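Local coordinates for protein-S-isoprenylcysteine O-methyltransferase (Tribolium castaneum, PDB 5V7P) that methylates the C-terminal isoprenylcysteine of prenylated proteins with S-adenosyl-L-methionine, working as a membrane-embedded enzyme of the endoplasmic reticulum, at residues Ile91-Tyr95 against Thr222-Leu226; Phe102-Glu106 against Glu170-Lys174; Arg208-Tyr212 against Arg246-Glu251. All blocks are in the same frame, centred on the assembly; numbering follows the deposited sequence.

Contact 1: residues Ile91-Tyr95 against Thr222-Leu226. With MPG ([(Z)-octadec-9-enyl] (2R)-2,3-bis(oxidanyl)propanoate), chain B; D10 (decane), chain J.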
loop_
_atom_site.group_PDB
_atom_site.type_symbol
_atom_site.label_atom_id
_atom_site.label_comp_id
_atom_site.label_asym_id
_atom_site.label_seq_id
_atom_site.Cartn_x
_atom_site.Cartn_y
_atom_site.Cartn_z
ATOM N N ILE A 91 -2.183 -20.586 -14.569
ATOM C CA ILE A 91 -1.410 -19.914 -13.530
ATOM C C ILE A 91 -1.940 -18.506 -13.290
ATOM O O ILE A 91 -2.076 -18.062 -12.142
ATOM C CB ILE A 91 0.080 -19.894 -13.920
ATOM C CG1 ILE A 91 0.624 -21.319 -14.064
ATOM C CG2 ILE A 91 0.891 -19.124 -12.908
ATOM C CD1 ILE A 91 0.408 -22.203 -12.855
ATOM N N PHE A 92 -2.238 -17.778 -14.366
ATOM C CA PHE A 92 -2.639 -16.385 -14.220
ATOM C C PHE A 92 -3.934 -16.254 -13.430
ATOM O O PHE A 92 -4.136 -15.252 -12.736
ATOM C CB PHE A 92 -2.782 -15.742 -15.598
ATOM C CG PHE A 92 -2.707 -14.245 -15.574
ATOM C CD1 PHE A 92 -1.481 -13.602 -15.545
ATOM C CD2 PHE A 92 -3.860 -13.478 -15.579
ATOM C CE1 PHE A 92 -1.405 -12.225 -15.523
ATOM C CE2 PHE A 92 -3.791 -12.099 -15.557
ATOM C CZ PHE A 92 -2.563 -11.471 -15.529
ATOM N N GLY A 93 -4.813 -17.255 -13.513
ATOM C CA GLY A 93 -6.057 -17.196 -12.762
ATOM C C GLY A 93 -5.835 -17.174 -11.261
ATOM O O GLY A 93 -6.458 -16.387 -10.544
ATOM N N GLY A 94 -4.949 -18.039 -10.766
ATOM C CA GLY A 94 -4.655 -18.042 -9.342
ATOM C C GLY A 94 -4.015 -16.748 -8.883
ATOM O O GLY A 94 -4.261 -16.282 -7.768
ATOM N N TYR A 95 -3.187 -16.147 -9.738
ATOM C CA TYR A 95 -2.585 -14.858 -9.414
ATOM C C TYR A 95 -3.651 -13.778 -9.271
ATOM O O TYR A 95 -3.630 -12.990 -8.319
ATOM C CB TYR A 95 -1.567 -14.484 -10.491
ATOM C CG TYR A 95 -1.278 -13.004 -10.585
ATOM C CD1 TYR A 95 -0.334 -12.409 -9.762
ATOM C CD2 TYR A 95 -1.944 -12.202 -11.504
ATOM C CE1 TYR A 95 -0.065 -11.057 -9.846
ATOM C CE2 TYR A 95 -1.682 -10.847 -11.595
ATOM C CZ TYR A 95 -0.741 -10.279 -10.763
ATOM O OH TYR A 95 -0.469 -8.932 -10.844
ATOM N N THR A 222 3.652 -13.567 -5.356
ATOM C CA THR A 222 2.810 -13.362 -6.530
ATOM C C THR A 222 3.569 -13.679 -7.812
ATOM O O THR A 222 3.013 -14.275 -8.741
ATOM C CB THR A 222 2.287 -11.925 -6.573
ATOM O OG1 THR A 222 3.382 -11.013 -6.696
ATOM C CG2 THR A 222 1.484 -11.599 -5.316
ATOM N N GLN A 223 4.842 -13.292 -7.877
ATOM C CA GLN A 223 5.643 -13.550 -9.066
ATOM C C GLN A 223 6.151 -14.981 -9.133
ATOM O O GLN A 223 6.467 -15.461 -10.227
ATOM C CB GLN A 223 6.816 -12.568 -9.123
ATOM C CG GLN A 223 6.372 -11.117 -9.171
ATOM C CD GLN A 223 5.332 -10.876 -10.246
ATOM O OE1 GLN A 223 5.589 -11.088 -11.430
ATOM N NE2 GLN A 223 4.138 -10.458 -9.836
ATOM N N ILE A 224 6.236 -15.673 -7.997
ATOM C CA ILE A 224 6.490 -17.108 -8.040
ATOM C C ILE A 224 5.270 -17.835 -8.589
ATOM O O ILE A 224 5.394 -18.800 -9.353
ATOM C CB ILE A 224 6.887 -17.629 -6.646
ATOM C CG1 ILE A 224 8.157 -16.914 -6.168
ATOM C CG2 ILE A 224 7.089 -19.146 -6.685
ATOM C CD1 ILE A 224 8.662 -17.350 -4.804
ATOM N N ILE A 225 4.071 -17.381 -8.216
ATOM C CA ILE A 225 2.857 -17.926 -8.817
ATOM C C ILE A 225 2.964 -17.858 -10.332
ATOM O O ILE A 225 2.793 -18.861 -11.033
ATOM C CB ILE A 225 1.613 -17.173 -8.308
ATOM C CG1 ILE A 225 1.493 -17.317 -6.789
ATOM C CG2 ILE A 225 0.347 -17.687 -9.001
ATOM C CD1 ILE A 225 0.358 -16.519 -6.171
ATOM N N LEU A 226 3.282 -16.672 -10.852
ATOM C CA LEU A 226 3.373 -16.436 -12.287
ATOM C C LEU A 226 4.583 -17.102 -12.931
ATOM O O LEU A 226 4.651 -17.154 -14.164
ATOM C CB LEU A 226 3.418 -14.923 -12.550
ATOM C CG LEU A 226 2.189 -14.182 -13.088
ATOM C CD1 LEU A 226 0.871 -14.871 -12.765
ATOM C CD2 LEU A 226 2.174 -12.765 -12.535
HETATM C C2 MPG B . 5.297 -4.336 -7.607
HETATM C C3 MPG B . 6.052 -5.102 -6.527
HETATM C C4 MPG B . 6.025 -4.357 -5.196
HETATM C C5 MPG B . 6.538 -5.274 -4.108
HETATM C C6 MPG B . 6.662 -4.484 -2.815
HETATM C C7 MPG B . 5.314 -4.000 -2.287
HETATM C C8 MPG B . 5.545 -2.625 -1.683
HETATM C C9 MPG B . 4.361 -2.273 -0.787
HETATM C C10 MPG B . 3.510 -1.309 -1.056
HETATM C C11 MPG B . 3.605 -0.420 -2.297
HETATM C C12 MPG B . 2.208 0.026 -2.700
HETATM C C13 MPG B . 1.643 1.004 -1.677
HETATM C C14 MPG B . 0.128 1.009 -1.815
HETATM C C15 MPG B . -0.470 2.149 -0.993
HETATM C C16 MPG B . -1.410 2.988 -1.856
HETATM O O1 MPG B . 3.153 -5.343 -7.759
HETATM C C1 MPG B . 3.808 -4.210 -7.287
HETATM C CXD MPG B . 1.566 -7.203 -7.197
HETATM O O2 MPG B . 1.863 -8.487 -6.729
HETATM C C21 MPG B . 1.418 -7.249 -8.726
HETATM O O3 MPG B . 1.851 -8.487 -9.213
HETATM O O4 MPG B . 3.138 -6.278 -5.708
HETATM C CX3 MPG B . 2.685 -6.247 -6.804
HETATM C C1 D10 J . -5.174 -8.956 -16.949
HETATM C C2 D10 J . -5.797 -8.106 -15.844
HETATM C C3 D10 J . -5.341 -8.606 -14.473
HETATM C C4 D10 J . -5.950 -7.712 -13.395
HETATM C C5 D10 J . -5.488 -8.165 -12.012
HETATM C C6 D10 J . -6.023 -7.186 -10.968
HETATM C C7 D10 J . -5.642 -7.660 -9.569
HETATM C C8 D10 J . -5.831 -6.515 -8.572
HETATM C C9 D10 J . -7.316 -6.189 -8.441
#
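Y95 and L226 carry this packing of two antiparallel membrane helices, where the start of helix 90-113 lies beside the end of helix 210-225. The Y95 ring offers one face to L226, whose CD2 stands 3.9 Å from the ring centroid and 15° off its normal, a CH-pi contact. The other methyl, L226 CD1, turns back against Y95 CB at 3.4 Å and also reaches F92 CD1. I225 CG2 fills in beside the backbone of G94 and Y95 CB; the beta-branched isoleucines give each helix flank a methyl, and I91 CG2 meets I225 CG2 at van der Waals distance. F142 of helix 129-148 touches both I91 and L226.

The side toward T222 is looser, and a bound lipid headgroup occupies this polar end. A tyrosine fits here because the ring packs against methyls while the hydroxyl can bond to polar groups. Y95 CG lies anti to the backbone N (chi1 157°), swinging the hydroxyl toward the headgroup; Y95 OH is also hydrogen-bonded to W139 NE1. T222 OG1 bonds the carbonyl of S219, and Q223 OE1 pairs with N228. Y95 OH and the lipid hydroxyl O3 share a hydrogen bond of 2.9 Å, in which either could be the donor.

Contact 2: residues Phe102-Glu106 against Glu170-Lys174. With MPG ([(Z)-octadec-9-enyl] (2R)-2,3-bis(oxidanyl)propanoate), chain R.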
loop_
_atom_site.group_PDB
_atom_site.type_symbol
_atom_site.label_atom_id
_atom_site.label_comp_id
_atom_site.label_asym_id
_atom_site.label_seq_id
_atom_site.Cartn_x
_atom_site.Cartn_y
_atom_site.Cartn_z
ATOM N N PHE A 102 -6.165 -10.121 -1.494
ATOM C CA PHE A 102 -5.274 -9.254 -0.733
ATOM C C PHE A 102 -5.892 -7.877 -0.534
ATOM O O PHE A 102 -6.000 -7.386 0.595
ATOM C CB PHE A 102 -3.924 -9.126 -1.436
ATOM C CG PHE A 102 -3.012 -8.118 -0.797
ATOM C CD1 PHE A 102 -2.170 -8.487 0.238
ATOM C CD2 PHE A 102 -3.009 -6.797 -1.221
ATOM C CE1 PHE A 102 -1.337 -7.563 0.833
ATOM C CE2 PHE A 102 -2.176 -5.867 -0.627
ATOM C CZ PHE A 102 -1.340 -6.251 0.402
ATOM N N HIS A 103 -6.309 -7.238 -1.628
ATOM C CA HIS A 103 -6.772 -5.858 -1.546
ATOM C C HIS A 103 -8.085 -5.751 -0.780
ATOM O O HIS A 103 -8.292 -4.792 -0.029
ATOM C CB HIS A 103 -6.910 -5.269 -2.949
ATOM C CG HIS A 103 -5.596 -5.023 -3.627
ATOM N ND1 HIS A 103 -4.751 -3.997 -3.260
ATOM C CD2 HIS A 103 -4.979 -5.674 -4.642
ATOM C CE1 HIS A 103 -3.672 -4.026 -4.022
ATOM N NE2 HIS A 103 -3.786 -5.033 -4.868
ATOM N N TYR A 104 -8.986 -6.723 -0.944
ATOM C CA TYR A 104 -10.254 -6.654 -0.226
ATOM C C TYR A 104 -10.063 -6.944 1.257
ATOM O O TYR A 104 -10.510 -6.172 2.114
ATOM C CB TYR A 104 -11.278 -7.623 -0.810
ATOM C CG TYR A 104 -12.504 -7.673 0.067
ATOM C CD1 TYR A 104 -13.345 -6.574 0.167
ATOM C CD2 TYR A 104 -12.795 -8.792 0.832
ATOM C CE1 TYR A 104 -14.451 -6.596 0.982
ATOM C CE2 TYR A 104 -13.904 -8.824 1.651
ATOM C CZ TYR A 104 -14.727 -7.720 1.720
ATOM O OH TYR A 104 -15.830 -7.734 2.534
ATOM N N SER A 105 -9.421 -8.070 1.582
ATOM C CA SER A 105 -9.186 -8.404 2.981
ATOM C C SER A 105 -8.422 -7.297 3.694
ATOM O O SER A 105 -8.575 -7.119 4.908
ATOM C CB SER A 105 -8.425 -9.727 3.080
ATOM O OG SER A 105 -7.182 -9.650 2.405
ATOM N N GLU A 106 -7.601 -6.545 2.958
ATOM C CA GLU A 106 -6.926 -5.391 3.542
ATOM C C GLU A 106 -7.935 -4.335 3.982
ATOM O O GLU A 106 -7.801 -3.746 5.062
ATOM C CB GLU A 106 -5.943 -4.802 2.532
ATOM C CG GLU A 106 -4.960 -3.815 3.124
ATOM C CD GLU A 106 -3.832 -4.488 3.879
ATOM O OE1 GLU A 106 -3.114 -3.784 4.620
ATOM O OE2 GLU A 106 -3.654 -5.716 3.729
ATOM N N GLU A 170 -0.011 -13.700 3.749
ATOM C CA GLU A 170 -1.306 -13.090 4.021
ATOM C C GLU A 170 -1.741 -13.342 5.457
ATOM O O GLU A 170 -2.227 -12.428 6.134
ATOM C CB GLU A 170 -2.358 -13.614 3.044
ATOM C CG GLU A 170 -2.737 -12.615 1.967
ATOM C CD GLU A 170 -3.524 -11.446 2.522
ATOM O OE1 GLU A 170 -4.602 -11.680 3.109
ATOM O OE2 GLU A 170 -3.061 -10.295 2.388
ATOM N N VAL A 171 -1.574 -14.575 5.941
ATOM C CA VAL A 171 -1.948 -14.883 7.318
ATOM C C VAL A 171 -1.101 -14.066 8.284
ATOM O O VAL A 171 -1.617 -13.454 9.225
ATOM C CB VAL A 171 -1.819 -16.394 7.583
ATOM C CG1 VAL A 171 -2.101 -16.721 9.048
ATOM C CG2 VAL A 171 -2.778 -17.165 6.686
ATOM N N LEU A 172 0.215 -14.036 8.060
ATOM C CA LEU A 172 1.089 -13.223 8.900
ATOM C C LEU A 172 0.621 -11.775 8.921
ATOM O O LEU A 172 0.517 -11.156 9.987
ATOM C CB LEU A 172 2.531 -13.305 8.390
ATOM C CG LEU A 172 3.676 -13.120 9.396
ATOM C CD1 LEU A 172 4.925 -12.616 8.684
ATOM C CD2 LEU A 172 3.313 -12.196 10.551
ATOM N N ARG A 173 0.319 -11.224 7.743
ATOM C CA ARG A 173 -0.051 -9.818 7.633
ATOM C C ARG A 173 -1.319 -9.517 8.423
ATOM O O ARG A 173 -1.338 -8.627 9.282
ATOM C CB ARG A 173 -0.232 -9.451 6.157
ATOM C CG ARG A 173 -0.689 -8.019 5.908
ATOM C CD ARG A 173 0.400 -7.196 5.280
ATOM N NE ARG A 173 0.253 -5.779 5.607
ATOM C CZ ARG A 173 -0.413 -4.895 4.872
ATOM N NH1 ARG A 173 -0.492 -3.631 5.268
ATOM N NH2 ARG A 173 -0.995 -5.262 3.740
ATOM N N LYS A 174 -2.398 -10.246 8.133
ATOM C CA LYS A 174 -3.683 -9.939 8.751
ATOM C C LYS A 174 -3.651 -10.183 10.256
ATOM O O LYS A 174 -4.270 -9.436 11.022
ATOM C CB LYS A 174 -4.791 -10.756 8.090
ATOM C CG LYS A 174 -5.498 -10.029 6.954
ATOM C CD LYS A 174 -4.526 -9.576 5.869
ATOM C CE LYS A 174 -5.239 -8.784 4.788
ATOM N NZ LYS A 174 -4.309 -8.343 3.707
HETATM C C2 MPG R . -0.294 -15.499 18.121
HETATM C C3 MPG R . -0.805 -15.900 16.740
HETATM C C4 MPG R . 0.119 -16.972 16.171
HETATM C C5 MPG R . -0.391 -17.409 14.800
HETATM C C6 MPG R . 0.134 -16.469 13.718
HETATM C C7 MPG R . 0.026 -17.148 12.353
HETATM C C8 MPG R . 0.872 -16.385 11.341
HETATM C C9 MPG R . 1.123 -17.282 10.124
HETATM C C10 MPG R . 2.294 -17.452 9.543
HETATM C C11 MPG R . 3.598 -16.780 9.983
HETATM C C12 MPG R . 4.666 -17.843 10.204
HETATM C C13 MPG R . 5.089 -18.421 8.856
HETATM O O1 MPG R . -1.167 -14.893 20.244
HETATM C C1 MPG R . -1.371 -14.721 18.870
HETATM C CXD MPG R . -1.913 -14.248 22.573
HETATM O O2 MPG R . -0.727 -13.823 23.183
HETATM C C21 MPG R . -2.101 -15.744 22.817
HETATM O O3 MPG R . -1.819 -16.037 24.158
HETATM O O4 MPG R . -2.347 -13.013 20.612
HETATM C CX3 MPG R . -1.839 -13.984 21.069
#
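E106 on helix 90-113 faces two basic residues of helix 156-180, R173 and K174, which share its OE2, while OE1 also lies against the guanidinium. OE2 is 2.7 Å from K174 NZ, a hydrogen-bonded salt bridge in which the lysine approaches nearly along the C-O axis. The same OE2 is 2.7 Å from R173 NH2, but this second salt bridge is a face-on ion pair. The chain of E106 bends at chi2 (78°), which brings the carboxylate over the arginine. There the two flat groups lie face to face rather than edge to edge, their planes 20° apart, with OE1 above the guanidinium. This OE1 also accepts a hydrogen bond from H186 NE2, so both carboxylate oxygens are engaged.

K174 NZ has a further anion on its own helix: it donates to E170 OE2 at 2.7 Å, on the syn side of that oxygen. The lysine thus stands between the two acids, whose OE2 atoms are 4.8 Å apart, and its charge probably eases their mutual repulsion. The four residues form an interhelical salt-bridge network between two transmembrane helices that run nearly parallel (signed crossing angle -19°), their segment axes 11.5 Å apart. Long lysine and arginine chains carry their charges across to the acid of the other helix.

The F102 ring lines the network. K174 NZ makes an off-centre cation-pi contact 4.6 Å from its centroid, and the ring's CZ lies 3.5 Å from R173 NH2 at the guanidinium edge. W218 stacks on the same phenylalanine. S105 turns its hydroxyl back to its own helix, where OG bonds the carbonyl of L101, while K174 CE runs alongside it. The aliphatic part of R173 packs on S211 of the cofactor site.

Contact 3: residues Arg208-Tyr212 against Arg246-Glu251. With SAH (S-adenosyl-L-homocysteine), chain C.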
loop_
_atom_site.group_PDB
_atom_site.type_symbol
_atom_site.label_atom_id
_atom_site.label_comp_id
_atom_site.label_asym_id
_atom_site.label_seq_id
_atom_site.Cartn_x
_atom_site.Cartn_y
_atom_site.Cartn_z
ATOM N N ARG A 208 9.569 -7.256 14.542
ATOM C CA ARG A 208 9.149 -5.899 14.864
ATOM C C ARG A 208 8.169 -5.338 13.843
ATOM O O ARG A 208 7.409 -4.422 14.173
ATOM C CB ARG A 208 10.366 -4.977 14.968
ATOM C CG ARG A 208 11.387 -5.424 15.999
ATOM C CD ARG A 208 12.122 -4.243 16.607
ATOM N NE ARG A 208 12.891 -3.488 15.620
ATOM C CZ ARG A 208 14.154 -3.735 15.284
ATOM N NH1 ARG A 208 14.822 -4.731 15.848
ATOM N NH2 ARG A 208 14.757 -2.981 14.374
ATOM N N HIS A 209 8.162 -5.869 12.624
ATOM C CA HIS A 209 7.294 -5.379 11.552
ATOM C C HIS A 209 6.656 -6.561 10.832
ATOM O O HIS A 209 6.870 -6.770 9.633
ATOM C CB HIS A 209 8.088 -4.502 10.587
ATOM C CG HIS A 209 8.895 -3.442 11.272
ATOM N ND1 HIS A 209 8.334 -2.286 11.771
ATOM C CD2 HIS A 209 10.217 -3.371 11.554
ATOM C CE1 HIS A 209 9.277 -1.546 12.325
ATOM N NE2 HIS A 209 10.428 -2.182 12.207
ATOM N N PRO A 210 5.844 -7.353 11.539
ATOM C CA PRO A 210 5.286 -8.566 10.920
ATOM C C PRO A 210 4.378 -8.288 9.733
ATOM O O PRO A 210 4.279 -9.135 8.836
ATOM C CB PRO A 210 4.521 -9.227 12.077
ATOM C CG PRO A 210 4.207 -8.106 13.015
ATOM C CD PRO A 210 5.361 -7.157 12.916
ATOM N N SER A 211 3.703 -7.137 9.696
ATOM C CA SER A 211 2.852 -6.837 8.549
ATOM C C SER A 211 3.690 -6.559 7.307
ATOM O O SER A 211 3.297 -6.923 6.195
ATOM C CB SER A 211 1.930 -5.655 8.864
ATOM O OG SER A 211 2.523 -4.416 8.515
ATOM N N TYR A 212 4.857 -5.930 7.474
ATOM C CA TYR A 212 5.747 -5.731 6.335
ATOM C C TYR A 212 6.425 -7.031 5.925
ATOM O O TYR A 212 6.693 -7.240 4.736
ATOM C CB TYR A 212 6.795 -4.664 6.661
ATOM C CG TYR A 212 6.219 -3.304 7.007
ATOM C CD1 TYR A 212 4.915 -2.964 6.663
ATOM C CD2 TYR A 212 6.982 -2.361 7.683
ATOM C CE1 TYR A 212 4.392 -1.724 6.983
ATOM C CE2 TYR A 212 6.468 -1.122 8.000
ATOM C CZ TYR A 212 5.173 -0.808 7.649
ATOM O OH TYR A 212 4.653 0.424 7.968
ATOM N N ARG A 246 10.945 2.770 4.586
ATOM C CA ARG A 246 9.758 2.942 5.417
ATOM C C ARG A 246 10.053 2.597 6.872
ATOM O O ARG A 246 9.708 3.357 7.785
ATOM C CB ARG A 246 8.617 2.080 4.875
ATOM C CG ARG A 246 7.270 2.348 5.522
ATOM C CD ARG A 246 6.197 1.449 4.938
ATOM N NE ARG A 246 4.877 1.725 5.497
ATOM C CZ ARG A 246 3.969 2.535 4.960
ATOM N NH1 ARG A 246 4.213 3.176 3.826
ATOM N NH2 ARG A 246 2.801 2.703 5.565
ATOM N N ILE A 247 10.697 1.451 7.108
ATOM C CA ILE A 247 10.991 1.029 8.476
ATOM C C ILE A 247 11.906 2.032 9.162
ATOM O O ILE A 247 11.739 2.336 10.349
ATOM C CB ILE A 247 11.599 -0.388 8.475
ATOM C CG1 ILE A 247 10.498 -1.423 8.222
ATOM C CG2 ILE A 247 12.323 -0.685 9.796
ATOM C CD1 ILE A 247 11.003 -2.834 8.004
ATOM N N TYR A 248 12.890 2.559 8.430
ATOM C CA TYR A 248 13.875 3.448 9.035
ATOM C C TYR A 248 13.207 4.684 9.623
ATOM O O TYR A 248 13.408 5.015 10.798
ATOM C CB TYR A 248 14.925 3.842 7.996
ATOM C CG TYR A 248 16.121 4.560 8.574
ATOM C CD1 TYR A 248 17.114 3.862 9.248
ATOM C CD2 TYR A 248 16.265 5.936 8.437
ATOM C CE1 TYR A 248 18.214 4.512 9.776
ATOM C CE2 TYR A 248 17.362 6.595 8.960
ATOM C CZ TYR A 248 18.333 5.877 9.629
ATOM O OH TYR A 248 19.427 6.526 10.153
ATOM N N ILE A 249 12.403 5.382 8.818
ATOM C CA ILE A 249 11.685 6.547 9.322
ATOM C C ILE A 249 10.654 6.131 10.362
ATOM O O ILE A 249 10.399 6.866 11.324
ATOM C CB ILE A 249 11.027 7.312 8.156
ATOM C CG1 ILE A 249 10.345 8.593 8.650
ATOM C CG2 ILE A 249 10.020 6.437 7.423
ATOM C CD1 ILE A 249 11.308 9.659 9.126
ATOM N N GLU A 250 10.049 4.953 10.190
ATOM C CA GLU A 250 8.974 4.530 11.081
ATOM C C GLU A 250 9.490 4.278 12.491
ATOM O O GLU A 250 8.834 4.646 13.472
ATOM C CB GLU A 250 8.302 3.280 10.515
ATOM C CG GLU A 250 7.205 2.700 11.391
ATOM C CD GLU A 250 6.354 1.682 10.654
ATOM O OE1 GLU A 250 6.254 1.777 9.413
ATOM O OE2 GLU A 250 5.788 0.784 11.310
ATOM N N GLU A 251 10.664 3.660 12.614
ATOM C CA GLU A 251 11.223 3.378 13.928
ATOM C C GLU A 251 11.797 4.617 14.600
ATOM O O GLU A 251 11.874 4.655 15.832
ATOM C CB GLU A 251 12.301 2.300 13.820
ATOM C CG GLU A 251 11.754 0.929 13.468
ATOM C CD GLU A 251 12.764 -0.178 13.693
ATOM O OE1 GLU A 251 13.958 0.134 13.886
ATOM O OE2 GLU A 251 12.365 -1.361 13.682
HETATM N N SAH C . 5.482 -1.806 11.099
HETATM C CA SAH C . 4.418 -2.567 11.741
HETATM C CB SAH C . 3.112 -1.782 11.718
HETATM C CG SAH C . 2.723 -1.235 10.348
HETATM S SD SAH C . 1.307 -0.110 10.468
HETATM C C SAH C . 4.228 -3.921 11.060
HETATM O O SAH C . 4.721 -4.152 9.955
HETATM O OXT SAH C . 3.578 -4.819 11.596
HETATM C "C5'" SAH C . 2.314 1.376 10.747
HETATM C "C4'" SAH C . 2.034 2.059 12.079
HETATM O "O4'" SAH C . 2.185 1.138 13.140
HETATM C "C3'" SAH C . 3.021 3.193 12.314
HETATM O "O3'" SAH C . 2.342 4.417 12.479
HETATM C "C2'" SAH C . 3.785 2.821 13.569
HETATM O "O2'" SAH C . 3.902 3.923 14.441
HETATM C "C1'" SAH C . 2.971 1.684 14.182
HETATM N N9 SAH C . 3.801 0.624 14.789
HETATM C C8 SAH C . 4.884 -0.013 14.241
HETATM N N7 SAH C . 5.345 -0.929 15.122
HETATM C C5 SAH C . 4.568 -0.889 16.224
HETATM C C6 SAH C . 4.597 -1.603 17.412
HETATM N N6 SAH C . 5.522 -2.534 17.624
HETATM N N1 SAH C . 3.652 -1.334 18.376
HETATM C C2 SAH C . 2.691 -0.370 18.163
HETATM N N3 SAH C . 2.670 0.335 16.980
HETATM C C4 SAH C . 3.594 0.078 16.028
HETATM O O HOH W 1 1.560 0.814 7.281
#
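H209, at the N-cap of helix 210-225, lies opposite I247 of helix 231-258 with CA atoms 8.0 Å apart. I247 CG1 covers one face of the imidazole, 3.9 Å from the centroid, and R208 CB the other, so the ring is sandwiched; its rotation is set by the bonds at its two nitrogens. NE2 donates to E251 OE2 at 2.6 Å, from the anti side and 27° out of the carboxylate plane. The same oxygen is gripped side-on by R208, whose NE and NH2 both donate to it, the former at 2.9 Å; R208 NH1 is held by the carbonyl of V269. E251 is thus a second-shell residue that positions H209.

The other nitrogen, ND1, accepts from the amino group of S-adenosylhomocysteine. E250 OE2 accepts from the ligand N at 2.6 Å, an acid well matched to a probably cationic partner. This is the amino-acid end of the cofactor pocket of a class VI-like methyltransferase: the first turn of helix 210-225 binds the ligand carboxylate through the backbone N of S211 and Y212 and through S211 OG.

Y212 fixes the second oxygen of the E250 carboxylate. Its OH donates to E250 OE1 at 2.5 Å, on the syn side, and accepts from R246 NE at 2.8 Å, almost straight at 165°. A water joins R246 NH2 to Y212 OH.

The three contacts share helices in pairs: 1 and 2 both use helix 90-113, 1 and 3 both use helix 210-225. Contact 2 lies nearest the middle of the chain, yet is only partly buried; contacts 1 and 3 are buried although farther out. Contact 1, near the inferred lumenal end, is mostly apolar with lipid at its margin, whereas contact 2 sets a charged network between membrane helices and contact 3, on the probable cytoplasmic side, divides its polar groups between the cofactor and bonds that hold the cofactor-binding residues. Contacts 2 and 3 touch, R173 CD lying 3.1 Å from S211 O, while contacts 1 and 3 have centres about 27 Å apart.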